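PDB 4GNX: putative uncharacterized protein from Ustilago maydis, which binds single-stranded DNA as a subunit of replication protein A, probably through several OB-fold domains, one of which carries a zinc site. Local coordinates for residues 121-129 with 168-176; 205-215 with 262-271. One frame throughout, in Å; residues are numbered along the deposited sequence.

Contact 1. Residues 121-129 with 168-176; sequences FVRINELES and VDQGNRSVK
The guanidinium of R123 turns its edge to Q170 and grips the single atom OE1 side-on: NH2 lies 2.8 Å from OE1, in the carbonyl plane and on a lone pair, whereas NE reaches the same oxygen from above that plane. The guanidinium and amide planes stand 72° apart. The D169 carboxylate is nearly parallel to the R123 guanidinium, 19° apart, but its OD2 sits obliquely, well out of the guanidinium plane and 3.7 Å from NE, a long salt bridge of charges alone. I124 N donates to D169 OD2 (2.7 Å) from above the carboxylate plane, and G171 N meets OD1 likewise. With CG wedged between its own backbone N and carbonyl carbon, D169 holds its carboxylate near both amides (chi1 79°). Deeper in, I124 slides CG1 past the carboxylate and presses CG2 on V175 CG1 (3.8 Å), where L127 CD1 also arrives; I124 and L127 also touch V138 and C136 of strand 135-152. Y250 takes the carbonyl of I124 and makes a cation-pi contact with R173. The D169 geometry is an Asx turn within a type I beta turn, the hairpin connection between strands 159-168 and 174-180 of an OB fold.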
loop_
_atom_site.group_PDB
_atom_site.type_symbol
_atom_site.label_atom_id
_atom_site.label_comp_id
_atom_site.label_asym_id
_atom_site.label_seq_id
_atom_site.Cartn_x
_atom_site.Cartn_y
_atom_site.Cartn_z
ATOM N N PHE C 121 -1.350 -18.039 -20.140
ATOM C CA PHE C 121 -0.388 -17.221 -20.848
ATOM C C PHE C 121 -0.935 -15.899 -21.338
ATOM O O PHE C 121 -2.042 -15.813 -21.866
ATOM C CB PHE C 121 0.219 -17.982 -22.012
ATOM C CG PHE C 121 1.226 -18.998 -21.601
ATOM C CD1 PHE C 121 2.289 -18.646 -20.787
ATOM C CD2 PHE C 121 1.121 -20.305 -22.036
ATOM C CE1 PHE C 121 3.231 -19.583 -20.404
ATOM C CE2 PHE C 121 2.060 -21.249 -21.664
ATOM C CZ PHE C 121 3.118 -20.888 -20.846
ATOM N N VAL C 122 -0.122 -14.873 -21.157
ATOM C CA VAL C 122 -0.388 -13.557 -21.693
ATOM C C VAL C 122 0.617 -13.341 -22.822
ATOM O O VAL C 122 1.833 -13.470 -22.612
ATOM C CB VAL C 122 -0.207 -12.478 -20.600
ATOM C CG1 VAL C 122 -0.466 -11.086 -21.157
ATOM C CG2 VAL C 122 -1.110 -12.759 -19.407
ATOM N N ARG C 123 0.109 -13.045 -24.019
ATOM C CA ARG C 123 0.973 -12.740 -25.156
ATOM C C ARG C 123 1.679 -11.421 -24.881
ATOM O O ARG C 123 1.089 -10.518 -24.293
ATOM C CB ARG C 123 0.183 -12.663 -26.468
ATOM C CG ARG C 123 -0.864 -13.755 -26.648
ATOM C CD ARG C 123 -0.783 -14.457 -28.004
ATOM N NE ARG C 123 0.498 -15.144 -28.190
ATOM C CZ ARG C 123 0.897 -16.226 -27.517
ATOM N NH1 ARG C 123 0.123 -16.781 -26.585
ATOM N NH2 ARG C 123 2.090 -16.756 -27.772
ATOM N N ILE C 124 2.942 -11.324 -25.295
ATOM C CA ILE C 124 3.776 -10.125 -25.075
ATOM C C ILE C 124 3.079 -8.796 -25.450
ATOM O O ILE C 124 3.254 -7.785 -24.759
ATOM C CB ILE C 124 5.136 -10.218 -25.822
ATOM C CG1 ILE C 124 5.790 -11.602 -25.667
ATOM C CG2 ILE C 124 6.072 -9.086 -25.417
ATOM C CD1 ILE C 124 6.233 -11.958 -24.274
ATOM N N ASN C 125 2.300 -8.793 -26.532
ATOM C CA ASN C 125 1.554 -7.591 -26.924
ATOM C C ASN C 125 0.386 -7.227 -25.989
ATOM O O ASN C 125 -0.100 -6.098 -26.010
ATOM C CB ASN C 125 1.101 -7.659 -28.396
ATOM C CG ASN C 125 0.603 -9.034 -28.804
ATOM O OD1 ASN C 125 1.320 -10.031 -28.688
ATOM N ND2 ASN C 125 -0.626 -9.089 -29.294
ATOM N N GLU C 126 -0.044 -8.173 -25.159
ATOM C CA GLU C 126 -1.200 -7.967 -24.277
ATOM C C GLU C 126 -0.805 -7.452 -22.884
ATOM O O GLU C 126 -1.651 -6.973 -22.122
ATOM C CB GLU C 126 -2.012 -9.262 -24.164
ATOM C CG GLU C 126 -2.159 -10.011 -25.486
ATOM C CD GLU C 126 -3.276 -11.049 -25.491
ATOM O OE1 GLU C 126 -3.278 -11.937 -24.600
ATOM O OE2 GLU C 126 -4.140 -10.985 -26.404
ATOM N N LEU C 127 0.490 -7.538 -22.577
ATOM C CA LEU C 127 1.032 -7.190 -21.263
ATOM C C LEU C 127 0.696 -5.788 -20.823
ATOM O O LEU C 127 0.593 -5.521 -19.631
ATOM C CB LEU C 127 2.551 -7.336 -21.252
ATOM C CG LEU C 127 3.141 -8.744 -21.335
ATOM C CD1 LEU C 127 4.604 -8.672 -21.741
ATOM C CD2 LEU C 127 2.983 -9.503 -20.025
ATOM N N GLU C 128 0.543 -4.885 -21.781
ATOM C CA GLU C 128 0.256 -3.501 -21.448
ATOM C C GLU C 128 -1.122 -3.349 -20.805
ATOM O O GLU C 128 -1.422 -2.311 -20.223
ATOM C CB GLU C 128 0.443 -2.582 -22.660
ATOM C CG GLU C 128 -0.117 -3.113 -23.977
ATOM C CD GLU C 128 0.191 -2.204 -25.166
ATOM O OE1 GLU C 128 1.319 -1.662 -25.245
ATOM O OE2 GLU C 128 -0.694 -2.036 -26.033
ATOM N N SER C 129 -1.936 -4.400 -20.885
ATOM C CA SER C 129 -3.250 -4.426 -20.227
ATOM C C SER C 129 -3.207 -4.979 -18.786
ATOM O O SER C 129 -4.116 -4.736 -17.996
ATOM C CB SER C 129 -4.270 -5.196 -21.076
ATOM O OG SER C 129 -3.964 -6.581 -21.101
ATOM N N VAL C 168 10.303 -12.721 -27.161
ATOM C CA VAL C 168 9.581 -12.326 -28.371
ATOM C C VAL C 168 8.449 -13.322 -28.659
ATOM O O VAL C 168 8.610 -14.529 -28.445
ATOM C CB VAL C 168 10.556 -12.260 -29.573
ATOM C CG1 VAL C 168 9.821 -12.371 -30.893
ATOM C CG2 VAL C 168 11.379 -10.983 -29.539
ATOM N N ASP C 169 7.304 -12.819 -29.122
ATOM C CA ASP C 169 6.259 -13.696 -29.659
ATOM C C ASP C 169 5.610 -13.200 -30.968
ATOM O O ASP C 169 5.987 -12.152 -31.505
ATOM C CB ASP C 169 5.218 -14.066 -28.580
ATOM C CG ASP C 169 4.189 -12.959 -28.309
ATOM O OD1 ASP C 169 4.079 -11.985 -29.088
ATOM O OD2 ASP C 169 3.473 -13.078 -27.290
ATOM N N GLN C 170 4.640 -13.970 -31.464
ATOM C CA GLN C 170 3.934 -13.687 -32.722
ATOM C C GLN C 170 3.470 -12.237 -32.809
ATOM O O GLN C 170 3.284 -11.705 -33.903
ATOM C CB GLN C 170 2.722 -14.615 -32.902
ATOM C CG GLN C 170 2.975 -16.094 -32.625
ATOM C CD GLN C 170 2.808 -16.479 -31.153
ATOM O OE1 GLN C 170 2.941 -15.648 -30.256
ATOM N NE2 GLN C 170 2.526 -17.751 -30.904
ATOM N N GLY C 171 3.285 -11.606 -31.649
ATOM C CA GLY C 171 2.871 -10.210 -31.578
ATOM C C GLY C 171 3.873 -9.247 -32.188
ATOM O O GLY C 171 3.551 -8.078 -32.400
ATOM N N ASN C 172 5.077 -9.749 -32.481
ATOM C CA ASN C 172 6.199 -8.954 -33.015
ATOM C C ASN C 172 6.708 -7.888 -32.046
ATOM O O ASN C 172 7.331 -6.904 -32.460
ATOM C CB ASN C 172 5.865 -8.329 -34.382
ATOM C CG ASN C 172 6.084 -9.286 -35.539
ATOM O OD1 ASN C 172 5.773 -10.470 -35.445
ATOM N ND2 ASN C 172 6.615 -8.769 -36.647
ATOM N N ARG C 173 6.432 -8.090 -30.758
ATOM C CA ARG C 173 6.890 -7.182 -29.717
ATOM C C ARG C 173 7.823 -7.932 -28.776
ATOM O O ARG C 173 7.579 -9.098 -28.447
ATOM C CB ARG C 173 5.708 -6.582 -28.951
ATOM C CG ARG C 173 4.834 -5.653 -29.783
ATOM C CD ARG C 173 4.092 -4.629 -28.934
ATOM N NE ARG C 173 5.012 -3.689 -28.289
ATOM C CZ ARG C 173 5.355 -2.502 -28.780
ATOM N NH1 ARG C 173 4.851 -2.082 -29.935
ATOM N NH2 ARG C 173 6.203 -1.731 -28.115
ATOM N N SER C 174 8.899 -7.260 -28.372
ATOM C CA SER C 174 9.878 -7.831 -27.455
ATOM C C SER C 174 9.821 -7.141 -26.098
ATOM O O SER C 174 9.502 -5.950 -26.013
ATOM C CB SER C 174 11.288 -7.738 -28.035
ATOM O OG SER C 174 11.850 -6.456 -27.822
ATOM N N VAL C 175 10.132 -7.900 -25.047
ATOM C CA VAL C 175 10.067 -7.407 -23.671
ATOM C C VAL C 175 11.276 -7.899 -22.873
ATOM O O VAL C 175 11.762 -9.005 -23.098
ATOM C CB VAL C 175 8.736 -7.810 -22.983
ATOM C CG1 VAL C 175 8.693 -9.306 -22.680
ATOM C CG2 VAL C 175 8.513 -6.996 -21.714
ATOM N N LYS C 176 11.770 -7.070 -21.963
ATOM C CA LYS C 176 12.889 -7.471 -21.114
ATOM C C LYS C 176 12.401 -8.246 -19.873
ATOM O O LYS C 176 11.353 -7.933 -19.295
ATOM C CB LYS C 176 13.741 -6.261 -20.702
ATOM C CG LYS C 176 14.607 -5.625 -21.789
ATOM C CD LYS C 176 14.018 -4.301 -22.265
ATOM C CE LYS C 176 15.082 -3.228 -22.515
ATOM N NZ LYS C 176 15.761 -3.369 -23.830
#

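Contact 2. Residues 205-215 with 262-271; sequences KVGDFGGRSLS and GGGAGANMAE. With nucleotides of chain G.
F209 and M269 cross at about a right angle: the methionine comes in at the ring edge, its CG in the ring plane and 3.2 Å from F209 CD1, with the sulfur oblique to the ring in a Met-aromatic contact. One face of the same ring carries the sugar of DT8 of chain G, whose C1' sits 3.4 Å above the plane, displaced toward the rim. With CG anti to the backbone N (chi1 -174°), F209 extends the ring past G264 to this sugar, while its own N donates to A267 O (3.1 Å). Behind it, S213 OG bridges the two segments, donating to F209 O on a lone pair and accepting from G266 N at 2.7 Å. The D208 carboxylate stands 67° from the N268 amide and takes a weak bond from M269 N. Strands 198-207 and 213-217 form a hairpin of the OB fold; 262-271, without regular structure, packs against its strands and connecting loop as part of the DNA-binding surface. G264 to A267 make a type II turn, whose A265 O accepts from N3 of DT7 of chain G (2.7 Å, 163°); T178 also bonds to that oxygen. N268 O accepts from N3 of DT8 of chain G in the same way, at 3.2 Å and nearly straight. K205, extended until its bend at chi3, crosses G266 O with CE, and its NZ donates to O4 of DT7 of chain G (3.2 Å); a DNA phosphate is its stronger partner. A267 CB lies 3.5 Å from C5 of the DT7 base of chain G, and M269 CB approaches O2 of DT9 of chain G.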
loop_
_atom_site.group_PDB
_atom_site.type_symbol
_atom_site.label_atom_id
_atom_site.label_comp_id
_atom_site.label_asym_id
_atom_site.label_seq_id
_atom_site.Cartn_x
_atom_site.Cartn_y
_atom_site.Cartn_z
ATOM N N LYS C 205 6.611 -11.160 -12.243
ATOM C CA LYS C 205 6.186 -9.807 -11.871
ATOM C C LYS C 205 6.195 -8.883 -13.072
ATOM O O LYS C 205 7.159 -8.861 -13.828
ATOM C CB LYS C 205 7.070 -9.218 -10.771
ATOM C CG LYS C 205 6.468 -7.966 -10.138
ATOM C CD LYS C 205 7.437 -7.206 -9.235
ATOM C CE LYS C 205 8.696 -6.756 -9.968
ATOM N NZ LYS C 205 9.586 -5.957 -9.081
ATOM N N VAL C 206 5.110 -8.124 -13.236
ATOM C CA VAL C 206 5.019 -7.097 -14.278
ATOM C C VAL C 206 5.441 -5.725 -13.736
ATOM O O VAL C 206 4.765 -5.143 -12.877
ATOM C CB VAL C 206 3.592 -7.006 -14.859
ATOM C CG1 VAL C 206 3.466 -5.825 -15.817
ATOM C CG2 VAL C 206 3.208 -8.312 -15.543
ATOM N N GLY C 207 6.574 -5.227 -14.230
ATOM C CA GLY C 207 7.014 -3.857 -13.957
ATOM C C GLY C 207 6.674 -2.937 -15.121
ATOM O O GLY C 207 6.378 -3.407 -16.232
ATOM N N ASP C 208 6.713 -1.630 -14.869
ATOM C CA ASP C 208 6.344 -0.656 -15.887
ATOM C C ASP C 208 7.543 0.102 -16.467
ATOM O O ASP C 208 7.379 1.046 -17.243
ATOM C CB ASP C 208 5.281 0.302 -15.343
ATOM C CG ASP C 208 5.862 1.377 -14.457
ATOM O OD1 ASP C 208 5.260 2.471 -14.397
ATOM O OD2 ASP C 208 6.918 1.144 -13.831
ATOM N N PHE C 209 8.745 -0.317 -16.086
ATOM C CA PHE C 209 9.981 0.258 -16.625
ATOM C C PHE C 209 10.080 -0.052 -18.125
ATOM O O PHE C 209 10.234 -1.208 -18.529
ATOM C CB PHE C 209 11.207 -0.271 -15.842
ATOM C CG PHE C 209 12.526 0.375 -16.219
ATOM C CD1 PHE C 209 12.748 1.730 -16.010
ATOM C CD2 PHE C 209 13.562 -0.383 -16.759
ATOM C CE1 PHE C 209 13.961 2.322 -16.346
ATOM C CE2 PHE C 209 14.780 0.202 -17.093
ATOM C CZ PHE C 209 14.980 1.553 -16.886
ATOM N N GLY C 210 9.970 0.991 -18.943
ATOM C CA GLY C 210 9.966 0.840 -20.393
ATOM C C GLY C 210 8.596 0.381 -20.847
ATOM O O GLY C 210 8.476 -0.573 -21.617
ATOM N N GLY C 211 7.564 1.063 -20.349
ATOM C CA GLY C 211 6.173 0.735 -20.657
ATOM C C GLY C 211 5.718 -0.509 -19.924
ATOM O O GLY C 211 4.806 -0.446 -19.087
ATOM N N ARG C 212 6.356 -1.635 -20.255
ATOM C CA ARG C 212 6.132 -2.927 -19.603
ATOM C C ARG C 212 7.407 -3.759 -19.624
ATOM O O ARG C 212 8.069 -3.868 -20.656
ATOM C CB ARG C 212 4.997 -3.695 -20.283
ATOM C CG ARG C 212 3.602 -3.207 -19.929
ATOM C CD ARG C 212 3.251 -3.588 -18.501
ATOM N NE ARG C 212 1.884 -3.230 -18.125
ATOM C CZ ARG C 212 1.516 -2.046 -17.647
ATOM N NH1 ARG C 212 2.404 -1.073 -17.494
ATOM N NH2 ARG C 212 0.250 -1.833 -17.334
ATOM N N SER C 213 7.747 -4.326 -18.470
ATOM C CA SER C 213 8.894 -5.217 -18.337
ATOM C C SER C 213 8.650 -6.256 -17.248
ATOM O O SER C 213 7.742 -6.105 -16.423
ATOM C CB SER C 213 10.175 -4.429 -18.059
ATOM O OG SER C 213 10.071 -3.690 -16.858
ATOM N N LEU C 214 9.464 -7.311 -17.260
ATOM C CA LEU C 214 9.248 -8.472 -16.400
ATOM C C LEU C 214 10.387 -8.742 -15.437
ATOM O O LEU C 214 11.546 -8.430 -15.712
ATOM C CB LEU C 214 8.982 -9.717 -17.237
ATOM C CG LEU C 214 7.776 -9.625 -18.163
ATOM C CD1 LEU C 214 7.720 -10.836 -19.088
ATOM C CD2 LEU C 214 6.487 -9.457 -17.377
ATOM N N SER C 215 10.030 -9.323 -14.300
ATOM C CA SER C 215 10.982 -9.726 -13.291
ATOM C C SER C 215 10.483 -10.979 -12.593
ATOM O O SER C 215 9.273 -11.171 -12.437
ATOM C CB SER C 215 11.171 -8.614 -12.267
ATOM O OG SER C 215 11.779 -9.123 -11.095
ATOM N N GLY C 262 20.553 0.457 -20.355
ATOM C CA GLY C 262 20.896 -0.254 -19.130
ATOM C C GLY C 262 19.726 -0.646 -18.236
ATOM O O GLY C 262 18.565 -0.378 -18.556
ATOM N N GLY C 263 20.061 -1.204 -17.072
ATOM C CA GLY C 263 19.234 -2.195 -16.404
ATOM C C GLY C 263 18.250 -2.112 -15.256
ATOM O O GLY C 263 18.638 -2.178 -14.087
ATOM N N GLY C 264 16.964 -2.103 -15.605
ATOM C CA GLY C 264 15.894 -2.241 -14.621
ATOM C C GLY C 264 14.667 -3.040 -15.045
ATOM O O GLY C 264 13.551 -2.702 -14.646
ATOM N N ALA C 265 14.857 -4.100 -15.837
ATOM C CA ALA C 265 13.732 -4.928 -16.299
ATOM C C ALA C 265 12.920 -5.470 -15.133
ATOM O O ALA C 265 13.464 -6.082 -14.218
ATOM C CB ALA C 265 14.205 -6.067 -17.177
ATOM N N GLY C 266 11.614 -5.216 -15.177
ATOM C CA GLY C 266 10.692 -5.641 -14.141
ATOM C C GLY C 266 10.457 -4.602 -13.068
ATOM O O GLY C 266 9.492 -4.709 -12.307
ATOM N N ALA C 267 11.335 -3.600 -13.003
ATOM C CA ALA C 267 11.250 -2.534 -11.989
ATOM C C ALA C 267 10.142 -1.518 -12.251
ATOM O O ALA C 267 9.624 -1.418 -13.359
ATOM C CB ALA C 267 12.590 -1.818 -11.841
ATOM N N ASN C 268 9.780 -0.774 -11.212
ATOM C CA ASN C 268 8.878 0.359 -11.348
ATOM C C ASN C 268 9.663 1.652 -11.240
ATOM O O ASN C 268 10.389 1.869 -10.272
ATOM C CB ASN C 268 7.734 0.299 -10.329
ATOM C CG ASN C 268 6.587 -0.581 -10.788
ATOM O OD1 ASN C 268 6.627 -1.167 -11.869
ATOM N ND2 ASN C 268 5.550 -0.672 -9.967
ATOM N N MET C 269 9.564 2.449 -12.300
ATOM C CA MET C 269 10.156 3.790 -12.427
ATOM C C MET C 269 9.609 4.739 -11.372
ATOM O O MET C 269 8.833 5.639 -11.685
ATOM C CB MET C 269 9.807 4.378 -13.799
ATOM C CG MET C 269 10.414 3.671 -14.992
ATOM S SD MET C 269 9.733 4.315 -16.531
ATOM C CE MET C 269 11.116 4.116 -17.666
ATOM N N ALA C 270 10.021 4.545 -10.127
ATOM C CA ALA C 270 9.434 5.239 -8.985
ATOM C C ALA C 270 8.642 4.268 -8.108
ATOM O O ALA C 270 7.434 4.427 -7.933
ATOM C CB ALA C 270 8.564 6.416 -9.424
ATOM N N GLU C 271 9.337 3.270 -7.561
ATOM C CA GLU C 271 8.760 2.352 -6.576
ATOM C C GLU C 271 8.175 3.120 -5.378
ATOM O O GLU C 271 8.707 4.184 -5.006
ATOM C CB GLU C 271 9.835 1.381 -6.089
ATOM C CG GLU C 271 10.324 0.392 -7.139
ATOM C CD GLU C 271 9.349 -0.752 -7.358
ATOM O OE1 GLU C 271 8.334 -0.843 -6.598
ATOM O OE2 GLU C 271 9.603 -1.563 -8.289
ATOM P P DT G 7 16.151 -2.444 -5.684
ATOM O OP1 DT G 7 17.025 -1.571 -4.858
ATOM O OP2 DT G 7 14.706 -2.120 -5.812
ATOM O "O5'" DT G 7 16.787 -2.590 -7.138
ATOM C "C5'" DT G 7 18.135 -3.075 -7.314
ATOM C "C4'" DT G 7 18.556 -2.986 -8.763
ATOM O "O4'" DT G 7 17.765 -3.886 -9.571
ATOM C "C3'" DT G 7 18.404 -1.615 -9.416
ATOM O "O3'" DT G 7 19.455 -1.465 -10.372
ATOM C "C2'" DT G 7 17.052 -1.706 -10.102
ATOM C "C1'" DT G 7 17.019 -3.160 -10.541
ATOM N N1 DT G 7 15.686 -3.788 -10.636
ATOM C C2 DT G 7 15.410 -4.520 -11.768
ATOM O O2 DT G 7 16.192 -4.631 -12.695
ATOM N N3 DT G 7 14.173 -5.114 -11.777
ATOM C C4 DT G 7 13.215 -5.067 -10.783
ATOM O O4 DT G 7 12.147 -5.652 -10.936
ATOM C C5 DT G 7 13.573 -4.288 -9.622
ATOM C C7 DT G 7 12.589 -4.166 -8.501
ATOM C C6 DT G 7 14.778 -3.702 -9.601
ATOM P P DT G 8 20.134 -0.034 -10.584
ATOM O OP1 DT G 8 21.465 -0.248 -11.207
ATOM O OP2 DT G 8 20.038 0.739 -9.313
ATOM O "O5'" DT G 8 19.160 0.617 -11.663
ATOM C "C5'" DT G 8 19.369 0.405 -13.068
ATOM C "C4'" DT G 8 18.315 1.140 -13.861
ATOM O "O4'" DT G 8 17.014 0.585 -13.556
ATOM C "C3'" DT G 8 18.186 2.619 -13.516
ATOM O "O3'" DT G 8 19.219 3.430 -14.098
ATOM C "C2'" DT G 8 16.758 2.915 -13.932
ATOM C "C1'" DT G 8 16.041 1.633 -13.514
ATOM N N1 DT G 8 15.442 1.660 -12.153
ATOM C C2 DT G 8 14.067 1.652 -12.044
ATOM O O2 DT G 8 13.321 1.622 -13.007
ATOM N N3 DT G 8 13.595 1.678 -10.756
ATOM C C4 DT G 8 14.340 1.717 -9.594
ATOM O O4 DT G 8 13.772 1.736 -8.505
ATOM C C5 DT G 8 15.775 1.730 -9.781
ATOM C C7 DT G 8 16.662 1.774 -8.578
ATOM C C6 DT G 8 16.246 1.700 -11.033
ATOM P P DT G 9 19.277 3.955 -15.609
ATOM O OP1 DT G 9 18.913 2.822 -16.502
ATOM O OP2 DT G 9 20.602 4.610 -15.751
ATOM O "O5'" DT G 9 18.162 5.089 -15.729
ATOM C "C5'" DT G 9 17.841 5.695 -16.998
ATOM C "C4'" DT G 9 16.389 6.112 -17.021
ATOM O "O4'" DT G 9 15.705 5.511 -15.893
ATOM C "C3'" DT G 9 16.140 7.622 -16.912
ATOM O "O3'" DT G 9 15.045 8.023 -17.753
ATOM C "C2'" DT G 9 15.750 7.802 -15.454
ATOM C "C1'" DT G 9 14.986 6.517 -15.201
ATOM N N1 DT G 9 14.842 6.099 -13.792
ATOM C C2 DT G 9 13.564 5.894 -13.328
ATOM O O2 DT G 9 12.571 6.049 -14.021
ATOM N N3 DT G 9 13.487 5.506 -12.012
ATOM C C4 DT G 9 14.538 5.307 -11.137
ATOM O O4 DT G 9 14.314 4.957 -9.981
ATOM C C5 DT G 9 15.853 5.543 -11.691
ATOM C C7 DT G 9 17.054 5.355 -10.817
ATOM C C6 DT G 9 15.938 5.923 -12.974
#

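From the N terminus, the chain leaves strand 104-107 and passes through 121-129 into strand 135-152. Contact 1 closes when it returns from strand 159-168 through the turn into strand 174-180. Contact 2 opens only later, on strands 198-207 and 213-217, and closes after helix 229-242 and an unmodelled gap. The two loops therefore follow in series, neither nested nor crossing. They meet in space, with centres about 14 Å apart: neighbouring strands 174-180 and 213-217 share a probable bond from L214 N to K176 O, and R212 NE probably donates to L127 O. Together they tie the segment before strand 135-152, the sheet, and the DNA-contacting loop before helix 275-280.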